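Side-chain contacts in peptidyl-prolyl cis-trans isomerase FKBP13, chloroplastic (Arabidopsis thaliana, PDB 1U79), which catalyses the cis-trans isomerisation of proline peptide bonds in the chloroplast thylakoid lumen and regulates accumulation of the Rieske protein: residues S12-C17 / P95-G100; K45-S50 / C111-A116; K68-G73 / L119-E124. All coordinates share one frame; numbering follows the deposited sequence.

Contact 1: residues S12-C17 / P95-G100; sequences SGLAFC and PELAYG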
ATOM      1  N   SER A  12       6.156  -6.813  12.072  1.00 17.64           N
ATOM      2  CA  SER A  12       4.747  -6.455  12.242  1.00 16.79           C
ATOM      3  C   SER A  12       3.762  -7.264  11.412  1.00 16.46           C
ATOM      4  O   SER A  12       2.552  -7.146  11.596  1.00 18.43           O
ATOM      5  CB  SER A  12       4.557  -4.983  11.907  1.00 20.12           C
ATOM      6  OG  SER A  12       4.705  -4.782  10.512  1.00 16.25           O
ATOM      7  N   GLY A  13       4.272  -8.077  10.497  1.00 14.67           N
ATOM      8  CA  GLY A  13       3.400  -8.846   9.633  1.00 15.23           C
ATOM      9  C   GLY A  13       3.312  -8.209   8.253  1.00 14.88           C
ATOM     10  O   GLY A  13       2.973  -8.865   7.272  1.00 14.23           O
ATOM     11  N   LEU A  14       3.596  -6.914   8.176  1.00 14.48           N
ATOM     12  CA  LEU A  14       3.570  -6.217   6.897  1.00 14.37           C
ATOM     13  C   LEU A  14       4.665  -6.861   6.055  1.00 15.01           C
ATOM     14  O   LEU A  14       5.835  -6.873   6.457  1.00 17.22           O
ATOM     15  CB  LEU A  14       3.870  -4.725   7.094  1.00 14.18           C
ATOM     16  CG  LEU A  14       3.783  -3.802   5.877  1.00 15.70           C
ATOM     17  CD1 LEU A  14       2.368  -3.822   5.290  1.00 18.01           C
ATOM     18  CD2 LEU A  14       4.162  -2.385   6.297  1.00 16.87           C
ATOM     19  N   ALA A  15       4.302  -7.395   4.894  1.00 14.60           N
ATOM     20  CA  ALA A  15       5.288  -8.045   4.039  1.00 16.53           C
ATOM     21  C   ALA A  15       5.377  -7.370   2.681  1.00 15.72           C
ATOM     22  O   ALA A  15       4.426  -6.730   2.228  1.00 16.36           O
ATOM     23  CB  ALA A  15       4.949  -9.509   3.871  1.00 14.98           C
ATOM     24  N   PHE A  16       6.521  -7.518   2.030  1.00 15.83           N
ATOM     25  CA  PHE A  16       6.714  -6.890   0.738  1.00 15.91           C
ATOM     26  C   PHE A  16       7.664  -7.685  -0.142  1.00 16.29           C
ATOM     27  O   PHE A  16       8.365  -8.584   0.318  1.00 15.75           O
ATOM     28  CB  PHE A  16       7.329  -5.505   0.924  1.00 15.30           C
ATOM     29  CG  PHE A  16       8.820  -5.547   1.190  1.00 15.01           C
ATOM     30  CD1 PHE A  16       9.309  -5.962   2.423  1.00 15.05           C
ATOM     31  CD2 PHE A  16       9.729  -5.248   0.178  1.00 15.71           C
ATOM     32  CE1 PHE A  16      10.691  -6.084   2.645  1.00 14.17           C
ATOM     33  CE2 PHE A  16      11.113  -5.368   0.392  1.00 15.30           C
ATOM     34  CZ  PHE A  16      11.586  -5.788   1.631  1.00 13.96           C
ATOM     35  N   CYS A  17       7.671  -7.322  -1.418  1.00 17.60           N
ATOM     36  CA  CYS A  17       8.586  -7.883  -2.399  1.00 20.43           C
ATOM     37  C   CYS A  17       8.734  -6.771  -3.425  1.00 18.62           C
ATOM     38  O   CYS A  17       7.738  -6.212  -3.883  1.00 17.50           O
ATOM     39  CB  CYS A  17       8.034  -9.153  -3.064  1.00 26.97           C
ATOM     40  SG  CYS A  17       6.471  -8.947  -3.972  1.00 38.23           S
ATOM     41  N   PRO A  95      -4.732  -6.894   8.554  1.00 15.46           N
ATOM     42  CA  PRO A  95      -5.839  -5.992   8.899  1.00 15.23           C
ATOM     43  C   PRO A  95      -5.474  -4.913   9.914  1.00 14.07           C
ATOM     44  O   PRO A  95      -5.967  -3.794   9.831  1.00 13.23           O
ATOM     45  CB  PRO A  95      -6.901  -6.941   9.445  1.00 16.32           C
ATOM     46  CG  PRO A  95      -6.624  -8.209   8.714  1.00 18.71           C
ATOM     47  CD  PRO A  95      -5.128  -8.300   8.733  1.00 16.04           C
ATOM     48  N   GLU A  96      -4.629  -5.266  10.879  1.00 15.69           N
ATOM     49  CA  GLU A  96      -4.193  -4.334  11.922  1.00 18.64           C
ATOM     50  C   GLU A  96      -3.599  -3.047  11.338  1.00 17.91           C
ATOM     51  O   GLU A  96      -3.718  -1.976  11.933  1.00 18.35           O
ATOM     52  CB  GLU A  96      -3.157  -5.019  12.833  1.00 21.75           C
ATOM     53  CG  GLU A  96      -1.881  -5.437  12.100  1.00 28.54           C
ATOM     54  CD  GLU A  96      -1.032  -6.446  12.867  1.00 32.21           C
ATOM     55  OE1 GLU A  96      -1.563  -7.512  13.244  1.00 32.58           O
ATOM     56  OE2 GLU A  96       0.170  -6.177  13.081  1.00 34.32           O
ATOM     57  N   LEU A  97      -2.963  -3.156  10.173  1.00 16.37           N
ATOM     58  CA  LEU A  97      -2.350  -2.010   9.505  1.00 16.29           C
ATOM     59  C   LEU A  97      -3.178  -1.521   8.314  1.00 15.91           C
ATOM     60  O   LEU A  97      -2.691  -0.761   7.471  1.00 16.35           O
ATOM     61  CB  LEU A  97      -0.941  -2.374   9.037  1.00 14.45           C
ATOM     62  CG  LEU A  97      -0.024  -2.878  10.165  1.00 18.04           C
ATOM     63  CD1 LEU A  97       1.324  -3.301   9.593  1.00 18.40           C
ATOM     64  CD2 LEU A  97       0.154  -1.783  11.208  1.00 16.37           C
ATOM     65  N   ALA A  98      -4.428  -1.966   8.233  1.00 13.87           N
ATOM     66  CA  ALA A  98      -5.293  -1.538   7.142  1.00 14.10           C
ATOM     67  C   ALA A  98      -6.612  -1.031   7.726  1.00 14.87           C
ATOM     68  O   ALA A  98      -6.624   0.004   8.381  1.00 15.13           O
ATOM     69  CB  ALA A  98      -5.530  -2.693   6.157  1.00 13.62           C
ATOM     70  N   TYR A  99      -7.707  -1.754   7.517  1.00 13.31           N
ATOM     71  CA  TYR A  99      -9.001  -1.316   8.030  1.00 16.08           C
ATOM     72  C   TYR A  99      -9.539  -2.114   9.225  1.00 18.22           C
ATOM     73  O   TYR A  99     -10.695  -1.948   9.627  1.00 17.98           O
ATOM     74  CB  TYR A  99     -10.016  -1.316   6.886  1.00 15.15           C
ATOM     75  CG  TYR A  99      -9.600  -0.419   5.745  1.00 14.94           C
ATOM     76  CD1 TYR A  99      -9.664   0.972   5.869  1.00 18.43           C
ATOM     77  CD2 TYR A  99      -9.110  -0.951   4.556  1.00 14.99           C
ATOM     78  CE1 TYR A  99      -9.245   1.806   4.834  1.00 17.36           C
ATOM     79  CE2 TYR A  99      -8.686  -0.126   3.515  1.00 17.38           C
ATOM     80  CZ  TYR A  99      -8.754   1.249   3.662  1.00 17.52           C
ATOM     81  OH  TYR A  99      -8.319   2.068   2.648  1.00 15.72           O
ATOM     82  N   GLY A 100      -8.706  -2.979   9.791  1.00 18.45           N
ATOM     83  CA  GLY A 100      -9.120  -3.751  10.949  1.00 21.84           C
ATOM     84  C   GLY A 100     -10.405  -4.553  10.804  1.00 25.68           C
ATOM     85  O   GLY A 100     -10.816  -4.892   9.695  1.00 26.20           O
TER
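L97 meets S12 and L14 where, in the FKBP fold, the turn leading into strand 15-18 comes up against the loop that leaves strand 88-93. The apolar part of the contact rests on a single methyl: L97 CD1 lies 3.8 Å from L14 CB and equally 3.8 Å from S12 OG. It therefore abuts the root of one side chain and the hydroxyl of the other, rather than interlocking with the L14 methyls. With CG of L97 anti to its own carbonyl carbon (chi1 -56°) and the chain extended beyond it, CD1 is carried straight out to the turn. L14, whose CG stands opposite the backbone N (chi1 -175°), sends its branch elsewhere, onto Q72 of helix 68-75 and I93.

The polar part brings two acceptors together. The carbonyl O of S12 and OE2 of E96 approach to 3.0 Å, and no hydrogen bond joins them. Such a pair is likely to be unfavourable electrostatically unless something outside these residues offsets it, and the exposed position of E96 would soften the penalty. The S12 hydroxyl is hydrogen-bonded to S10 OG, which probably holds the oxygen beside L97 CD1.

Backbone conformation and hydrogen bonds place both partners. G13 adopts phi 102°, where a side chain would jam against the carbonyl O of S12. Strand 15-18 then pairs with strand 88-93 through A15 and R92, while L97 bonds by its backbone to G69 of the helix. Within the loop, P95 O accepts two backbone N-H groups, A98 N at 2.9 Å and G100 N, likewise at 2.9 Å.

Contact 2: residues K45-S50 / C111-A116; sequences KVFDSS and CLIPPA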
ATOM      1  N   LYS A  45     -10.003 -10.510  -5.836  1.00 23.54           N
ATOM      2  CA  LYS A  45     -10.970  -9.454  -6.110  1.00 23.15           C
ATOM      3  C   LYS A  45     -10.331  -8.075  -5.981  1.00 21.60           C
ATOM      4  O   LYS A  45      -9.760  -7.744  -4.944  1.00 18.66           O
ATOM      5  CB  LYS A  45     -12.153  -9.574  -5.139  1.00 26.59           C
ATOM      6  CG  LYS A  45     -13.385  -8.746  -5.499  1.00 32.10           C
ATOM      7  CD  LYS A  45     -13.208  -7.266  -5.198  1.00 36.31           C
ATOM      8  CE  LYS A  45     -14.440  -6.476  -5.611  1.00 38.84           C
ATOM      9  NZ  LYS A  45     -15.671  -7.016  -4.969  1.00 42.45           N
ATOM     10  N   VAL A  46     -10.424  -7.275  -7.041  1.00 19.60           N
ATOM     11  CA  VAL A  46      -9.873  -5.924  -7.019  1.00 18.31           C
ATOM     12  C   VAL A  46     -10.892  -5.012  -6.354  1.00 17.62           C
ATOM     13  O   VAL A  46     -12.006  -4.846  -6.869  1.00 20.77           O
ATOM     14  CB  VAL A  46      -9.596  -5.389  -8.447  1.00 17.71           C
ATOM     15  CG1 VAL A  46      -9.124  -3.935  -8.377  1.00 17.54           C
ATOM     16  CG2 VAL A  46      -8.542  -6.240  -9.136  1.00 19.18           C
ATOM     17  N   PHE A  47     -10.522  -4.418  -5.220  1.00 16.36           N
ATOM     18  CA  PHE A  47     -11.432  -3.524  -4.509  1.00 15.54           C
ATOM     19  C   PHE A  47     -11.201  -2.057  -4.818  1.00 17.12           C
ATOM     20  O   PHE A  47     -12.003  -1.213  -4.427  1.00 17.21           O
ATOM     21  CB  PHE A  47     -11.360  -3.744  -2.984  1.00 15.22           C
ATOM     22  CG  PHE A  47      -9.994  -3.479  -2.372  1.00 14.32           C
ATOM     23  CD1 PHE A  47      -9.535  -2.177  -2.175  1.00 16.72           C
ATOM     24  CD2 PHE A  47      -9.178  -4.541  -1.988  1.00 13.34           C
ATOM     25  CE1 PHE A  47      -8.274  -1.933  -1.603  1.00 14.60           C
ATOM     26  CE2 PHE A  47      -7.913  -4.311  -1.417  1.00 12.69           C
ATOM     27  CZ  PHE A  47      -7.464  -3.005  -1.227  1.00 13.15           C
ATOM     28  N   ASP A  48     -10.108  -1.748  -5.512  1.00 16.49           N
ATOM     29  CA  ASP A  48      -9.799  -0.366  -5.844  1.00 17.30           C
ATOM     30  C   ASP A  48      -8.490  -0.275  -6.613  1.00 17.54           C
ATOM     31  O   ASP A  48      -7.602  -1.113  -6.448  1.00 17.76           O
ATOM     32  CB  ASP A  48      -9.698   0.469  -4.561  1.00 19.24           C
ATOM     33  CG  ASP A  48      -9.433   1.948  -4.832  1.00 23.12           C
ATOM     34  OD1 ASP A  48      -9.852   2.459  -5.894  1.00 24.41           O
ATOM     35  OD2 ASP A  48      -8.820   2.609  -3.968  1.00 24.31           O
ATOM     36  N   SER A  49      -8.391   0.739  -7.465  1.00 18.17           N
ATOM     37  CA  SER A  49      -7.186   0.968  -8.242  1.00 17.62           C
ATOM     38  C   SER A  49      -7.183   2.390  -8.772  1.00 18.47           C
ATOM     39  O   SER A  49      -8.239   2.981  -9.027  1.00 19.15           O
ATOM     40  CB  SER A  49      -7.080  -0.031  -9.400  1.00 18.41           C
ATOM     41  OG  SER A  49      -7.891   0.335 -10.499  1.00 17.76           O
ATOM     42  N   SER A  50      -5.987   2.948  -8.916  1.00 17.55           N
ATOM     43  CA  SER A  50      -5.832   4.301  -9.440  1.00 16.15           C
ATOM     44  C   SER A  50      -6.322   4.311 -10.879  1.00 16.81           C
ATOM     45  O   SER A  50      -6.920   5.288 -11.341  1.00 15.81           O
ATOM     46  CB  SER A  50      -4.360   4.703  -9.405  1.00 15.82           C
ATOM     47  OG  SER A  50      -3.563   3.697 -10.023  1.00 13.99           O
ATOM     48  N   CYS A 111     -19.361  -5.018   3.614  1.00 21.20           N
ATOM     49  CA  CYS A 111     -18.309  -4.111   3.163  1.00 22.70           C
ATOM     50  C   CYS A 111     -17.498  -4.581   1.949  1.00 21.44           C
ATOM     51  O   CYS A 111     -17.199  -5.768   1.813  1.00 21.53           O
ATOM     52  CB  CYS A 111     -17.341  -3.862   4.320  1.00 23.43           C
ATOM     53  SG  CYS A 111     -18.087  -3.475   5.941  1.00 25.52           S
ATOM     54  N   LEU A 112     -17.138  -3.635   1.084  1.00 22.03           N
ATOM     55  CA  LEU A 112     -16.322  -3.916  -0.099  1.00 22.09           C
ATOM     56  C   LEU A 112     -15.051  -4.605   0.396  1.00 19.99           C
ATOM     57  O   LEU A 112     -14.547  -5.540  -0.222  1.00 19.05           O
ATOM     58  CB  LEU A 112     -15.959  -2.607  -0.805  1.00 24.85           C
ATOM     59  CG  LEU A 112     -15.074  -2.717  -2.055  1.00 28.02           C
ATOM     60  CD1 LEU A 112     -15.819  -3.465  -3.141  1.00 28.89           C
ATOM     61  CD2 LEU A 112     -14.688  -1.323  -2.546  1.00 29.16           C
ATOM     62  N   ILE A 113     -14.528  -4.102   1.507  1.00 18.58           N
ATOM     63  CA  ILE A 113     -13.352  -4.677   2.152  1.00 17.35           C
ATOM     64  C   ILE A 113     -13.884  -5.276   3.447  1.00 16.90           C
ATOM     65  O   ILE A 113     -14.171  -4.561   4.405  1.00 15.75           O
ATOM     66  CB  ILE A 113     -12.292  -3.607   2.476  1.00 16.98           C
ATOM     67  CG1 ILE A 113     -11.630  -3.132   1.183  1.00 16.44           C
ATOM     68  CG2 ILE A 113     -11.237  -4.177   3.430  1.00 16.99           C
ATOM     69  CD1 ILE A 113     -10.629  -2.005   1.393  1.00 17.50           C
ATOM     70  N   PRO A 114     -14.061  -6.601   3.475  1.00 16.91           N
ATOM     71  CA  PRO A 114     -14.566  -7.308   4.648  1.00 15.66           C
ATOM     72  C   PRO A 114     -13.738  -7.070   5.899  1.00 15.50           C
ATOM     73  O   PRO A 114     -12.541  -6.736   5.829  1.00 14.30           O
ATOM     74  CB  PRO A 114     -14.503  -8.773   4.222  1.00 15.94           C
ATOM     75  CG  PRO A 114     -14.664  -8.709   2.744  1.00 15.48           C
ATOM     76  CD  PRO A 114     -13.786  -7.548   2.380  1.00 14.78           C
ATOM     77  N   PRO A 115     -14.369  -7.227   7.069  1.00 13.36           N
ATOM     78  CA  PRO A 115     -13.657  -7.037   8.330  1.00 14.08           C
ATOM     79  C   PRO A 115     -12.473  -8.012   8.377  1.00 13.64           C
ATOM     80  O   PRO A 115     -12.559  -9.123   7.841  1.00 13.66           O
ATOM     81  CB  PRO A 115     -14.710  -7.388   9.376  1.00 16.59           C
ATOM     82  CG  PRO A 115     -16.016  -6.966   8.708  1.00 15.80           C
ATOM     83  CD  PRO A 115     -15.813  -7.458   7.289  1.00 16.49           C
ATOM     84  N   ALA A 116     -11.371  -7.579   8.992  1.00 13.04           N
ATOM     85  CA  ALA A 116     -10.180  -8.410   9.168  1.00 13.87           C
ATOM     86  C   ALA A 116      -9.547  -8.871   7.868  1.00 13.77           C
ATOM     87  O   ALA A 116      -8.984  -9.967   7.794  1.00 14.45           O
ATOM     88  CB  ALA A 116     -10.521  -9.626  10.042  1.00 13.72           C
TER
HETATM   89  O   HOH W   1     -15.656  -7.703  -1.540  1.00 29.23           O
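A classic beta bulge at F47 and D48, both facing G39, meets a second one at L112 and I113, both facing A104; through them strand 46-49 of the FKBP fold packs on the loop before strand 119-128. In FKBP relatives this region borders the proline-binding pocket, and the geometry is consistent with that here. I113 puts its terminal methyl over one face of the F47 ring in a CH-pi contact: CD1 is 3.9 Å from the ring centroid, 19° off the normal, and displaced toward the rim, so that F47 CD1 is its nearest atom at 3.7 Å. L112 instead meets the base of the side chain: its CG touches F47 CB at 4.0 Å, and its CD2 presses on the backbone, 3.3 Å from F47 O. With an alanine in place of F47, the I113 methyl and the F121 ring on strand 119-128 would probably lose the aromatic surface they pack on, opening a gap between strand and loop. The bent chain of the exposed K45 crosses L112 at about a right angle, K45 NZ lying 4.0 Å from L112 CD1. A water extends this edge, donating to L112 O at 2.8 Å and accepting a weak, 3.5 Å bond from K45 NZ.

Contact 3: residues K68-G73 / L119-E124; sequences KGWDQG and LLFDIE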
ATOM      1  N   LYS A  68      -1.852   2.773   7.643  1.00 16.30           N
ATOM      2  CA  LYS A  68      -0.513   2.580   8.185  1.00 16.10           C
ATOM      3  C   LYS A  68       0.356   1.671   7.301  1.00 14.86           C
ATOM      4  O   LYS A  68       1.561   1.889   7.154  1.00 14.63           O
ATOM      5  CB  LYS A  68      -0.624   2.017   9.605  1.00 16.08           C
ATOM      6  CG  LYS A  68       0.558   2.378  10.490  1.00 22.00           C
ATOM      7  CD  LYS A  68       0.255   2.113  11.957  1.00 27.35           C
ATOM      8  CE  LYS A  68       1.347   2.686  12.843  1.00 30.42           C
ATOM      9  NZ  LYS A  68       1.095   2.411  14.295  1.00 33.48           N
ATOM     10  N   GLY A  69      -0.255   0.650   6.712  1.00 15.31           N
ATOM     11  CA  GLY A  69       0.484  -0.254   5.847  1.00 13.46           C
ATOM     12  C   GLY A  69       1.110   0.444   4.650  1.00 16.27           C
ATOM     13  O   GLY A  69       2.151   0.007   4.145  1.00 13.51           O
ATOM     14  N   TRP A  70       0.480   1.522   4.179  1.00 14.10           N
ATOM     15  CA  TRP A  70       1.016   2.259   3.040  1.00 13.15           C
ATOM     16  C   TRP A  70       2.156   3.153   3.524  1.00 14.09           C
ATOM     17  O   TRP A  70       3.208   3.228   2.892  1.00 15.94           O
ATOM     18  CB  TRP A  70      -0.078   3.098   2.367  1.00 11.63           C
ATOM     19  CG  TRP A  70      -0.740   2.422   1.178  1.00 10.76           C
ATOM     20  CD1 TRP A  70      -1.232   1.145   1.115  1.00 12.41           C
ATOM     21  CD2 TRP A  70      -0.990   3.011  -0.101  1.00 12.60           C
ATOM     22  NE1 TRP A  70      -1.774   0.905  -0.129  1.00 14.19           N
ATOM     23  CE2 TRP A  70      -1.640   2.036  -0.895  1.00 14.69           C
ATOM     24  CE3 TRP A  70      -0.726   4.272  -0.657  1.00 15.28           C
ATOM     25  CZ2 TRP A  70      -2.029   2.285  -2.217  1.00 15.88           C
ATOM     26  CZ3 TRP A  70      -1.111   4.522  -1.967  1.00 18.14           C
ATOM     27  CH2 TRP A  70      -1.759   3.527  -2.736  1.00 16.85           C
ATOM     28  N   ASP A  71       1.959   3.821   4.655  1.00 15.70           N
ATOM     29  CA  ASP A  71       3.011   4.678   5.191  1.00 14.96           C
ATOM     30  C   ASP A  71       4.262   3.858   5.477  1.00 16.93           C
ATOM     31  O   ASP A  71       5.354   4.183   4.990  1.00 15.54           O
ATOM     32  CB  ASP A  71       2.547   5.393   6.463  1.00 14.69           C
ATOM     33  CG  ASP A  71       1.792   6.691   6.165  1.00 16.70           C
ATOM     34  OD1 ASP A  71       1.890   7.195   5.037  1.00 18.55           O
ATOM     35  OD2 ASP A  71       1.113   7.219   7.066  1.00 16.67           O
ATOM     36  N   GLN A  72       4.099   2.779   6.238  1.00 15.36           N
ATOM     37  CA  GLN A  72       5.219   1.916   6.581  1.00 16.96           C
ATOM     38  C   GLN A  72       5.721   1.147   5.361  1.00 17.24           C
ATOM     39  O   GLN A  72       6.925   0.973   5.186  1.00 16.13           O
ATOM     40  CB  GLN A  72       4.825   0.919   7.679  1.00 18.98           C
ATOM     41  CG  GLN A  72       4.234   1.561   8.929  1.00 22.62           C
ATOM     42  CD  GLN A  72       3.922   0.543  10.021  1.00 24.78           C
ATOM     43  OE1 GLN A  72       3.953  -0.665   9.791  1.00 26.71           O
ATOM     44  NE2 GLN A  72       3.610   1.034  11.212  1.00 27.94           N
ATOM     45  N   GLY A  73       4.790   0.710   4.517  1.00 15.10           N
ATOM     46  CA  GLY A  73       5.143  -0.060   3.338  1.00 15.61           C
ATOM     47  C   GLY A  73       5.870   0.695   2.245  1.00 16.16           C
ATOM     48  O   GLY A  73       6.560   0.083   1.433  1.00 16.32           O
ATOM     49  N   LEU A 119      -4.787  -7.128   2.976  1.00 11.82           N
ATOM     50  CA  LEU A 119      -4.878  -6.478   1.678  1.00 12.01           C
ATOM     51  C   LEU A 119      -3.614  -6.645   0.853  1.00 13.08           C
ATOM     52  O   LEU A 119      -2.505  -6.634   1.379  1.00 13.72           O
ATOM     53  CB  LEU A 119      -5.150  -4.986   1.866  1.00 12.68           C
ATOM     54  CG  LEU A 119      -6.319  -4.615   2.777  1.00 14.17           C
ATOM     55  CD1 LEU A 119      -6.483  -3.096   2.785  1.00 11.18           C
ATOM     56  CD2 LEU A 119      -7.602  -5.290   2.279  1.00 13.73           C
ATOM     57  N   LEU A 120      -3.774  -6.804  -0.448  1.00 13.02           N
ATOM     58  CA  LEU A 120      -2.617  -6.918  -1.318  1.00 11.70           C
ATOM     59  C   LEU A 120      -2.626  -5.708  -2.231  1.00 13.63           C
ATOM     60  O   LEU A 120      -3.659  -5.387  -2.822  1.00 13.96           O
ATOM     61  CB  LEU A 120      -2.688  -8.195  -2.165  1.00 14.77           C
ATOM     62  CG  LEU A 120      -2.379  -9.536  -1.487  1.00 15.36           C
ATOM     63  CD1 LEU A 120      -2.628 -10.671  -2.480  1.00 17.52           C
ATOM     64  CD2 LEU A 120      -0.938  -9.569  -1.009  1.00 16.70           C
ATOM     65  N   PHE A 121      -1.502  -5.009  -2.319  1.00 12.73           N
ATOM     66  CA  PHE A 121      -1.414  -3.872  -3.225  1.00 13.12           C
ATOM     67  C   PHE A 121      -0.196  -4.014  -4.114  1.00 15.80           C
ATOM     68  O   PHE A 121       0.843  -4.536  -3.691  1.00 15.85           O
ATOM     69  CB  PHE A 121      -1.264  -2.536  -2.490  1.00 10.88           C
ATOM     70  CG  PHE A 121      -2.517  -2.041  -1.816  1.00 11.81           C
ATOM     71  CD1 PHE A 121      -2.797  -2.383  -0.494  1.00 10.99           C
ATOM     72  CD2 PHE A 121      -3.388  -1.184  -2.488  1.00 10.58           C
ATOM     73  CE1 PHE A 121      -3.921  -1.875   0.156  1.00 12.20           C
ATOM     74  CE2 PHE A 121      -4.519  -0.673  -1.849  1.00 13.10           C
ATOM     75  CZ  PHE A 121      -4.785  -1.017  -0.525  1.00 11.61           C
ATOM     76  N   ASP A 122      -0.345  -3.574  -5.356  1.00 16.27           N
ATOM     77  CA  ASP A 122       0.765  -3.528  -6.289  1.00 18.38           C
ATOM     78  C   ASP A 122       0.929  -2.019  -6.329  1.00 17.04           C
ATOM     79  O   ASP A 122       0.018  -1.303  -6.747  1.00 17.62           O
ATOM     80  CB  ASP A 122       0.370  -4.075  -7.659  1.00 25.03           C
ATOM     81  CG  ASP A 122       1.000  -5.425  -7.942  1.00 32.76           C
ATOM     82  OD1 ASP A 122       1.320  -6.148  -6.973  1.00 35.97           O
ATOM     83  OD2 ASP A 122       1.169  -5.772  -9.131  1.00 36.14           O
ATOM     84  N   ILE A 123       2.059  -1.530  -5.833  1.00 14.48           N
ATOM     85  CA  ILE A 123       2.286  -0.096  -5.799  1.00 13.57           C
ATOM     86  C   ILE A 123       3.374   0.360  -6.757  1.00 15.04           C
ATOM     87  O   ILE A 123       4.468  -0.213  -6.805  1.00 12.18           O
ATOM     88  CB  ILE A 123       2.654   0.368  -4.369  1.00 12.97           C
ATOM     89  CG1 ILE A 123       1.529  -0.022  -3.402  1.00 16.35           C
ATOM     90  CG2 ILE A 123       2.887   1.880  -4.351  1.00 15.83           C
ATOM     91  CD1 ILE A 123       1.654   0.565  -2.022  1.00 18.15           C
ATOM     92  N   GLU A 124       3.053   1.395  -7.523  1.00 15.37           N
ATOM     93  CA  GLU A 124       3.993   1.984  -8.453  1.00 15.32           C
ATOM     94  C   GLU A 124       4.270   3.393  -7.954  1.00 14.44           C
ATOM     95  O   GLU A 124       3.458   4.304  -8.130  1.00 11.72           O
ATOM     96  CB  GLU A 124       3.414   1.993  -9.870  1.00 20.61           C
ATOM     97  CG  GLU A 124       3.448   0.606 -10.498  1.00 29.00           C
ATOM     98  CD  GLU A 124       2.613   0.491 -11.744  1.00 34.97           C
ATOM     99  OE1 GLU A 124       2.843   1.254 -12.704  1.00 36.60           O
ATOM    100  OE2 GLU A 124       1.723  -0.380 -11.768  1.00 36.78           O
TER
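W70 reaches from helix 68-75 to F121 and I123 on strand 119-128, and its side chain can be followed outward atom by atom. CB leaves the helix without pointing at the strand; the first torsion, chi1 -95° and well off a staggered value, helps bring the indole across. CD1 is the first ring atom on the pyrrole edge to feel F121, grazing its CE1 at 4.2 Å. NE1 comes next and carries the contact: it stands 3.2 Å above the F121 ring plane, over the centre, nearly equidistant from all six carbons, with F121 CD1 at 3.5 Å. The indole thus presents its N-H edge to the phenyl face in a T-shaped pair, the planes at 83° and the centroids of the five-membered ring and the phenyl 4.4 Å apart.

CE2, bonded to NE1, adds a different neighbour. There the tip methyl of I123 sits over one face of the five-membered ring in a CH-pi contact, I123 CD1 lying 3.8 Å from W70 CE2 and 3.9 Å from the ring centroid, 17° off its normal. Because I123 CG1 is anti to the carbonyl carbon and the chain runs on extended, this methyl projects from the strand onto the ring. CZ2 of W70, the last atom to touch, continues the edge contact and approaches F121 CD2 at 3.7 Å. Edge and face contacts together probably limit rotation of the indole.

Y37 meets the indole edge-to-face, and the F59 ring also comes against it. A buried tryptophan on the short helix, packed among aromatic and aliphatic strand residues, is the arrangement that in FKBP12 and its relatives makes the floor of the proline-binding pocket; the geometry here is consistent with that role.

How the contacts relate
From the N terminus the first halves come in order, 12-17, 45-50 and 68-73, and their partners follow in the same order, 95-100, 111-116 and 119-124. Contact 1 thus closes a loop of 77 intervening residues, contact 2 one of 60 and contact 3 one of 45; every pair crosses and none nests. Contact 1 ties the N-terminal turn to the loop after strand 88-93, contact 2 an outer strand to the loop before strand 119-128, and contact 3 the helix to that strand. They also touch directly: a probable backbone hydrogen bond runs from A116 N to G100 O, A98 CB packs on L119 CD1, and the F47 and F121 rings join contacts 2 and 3.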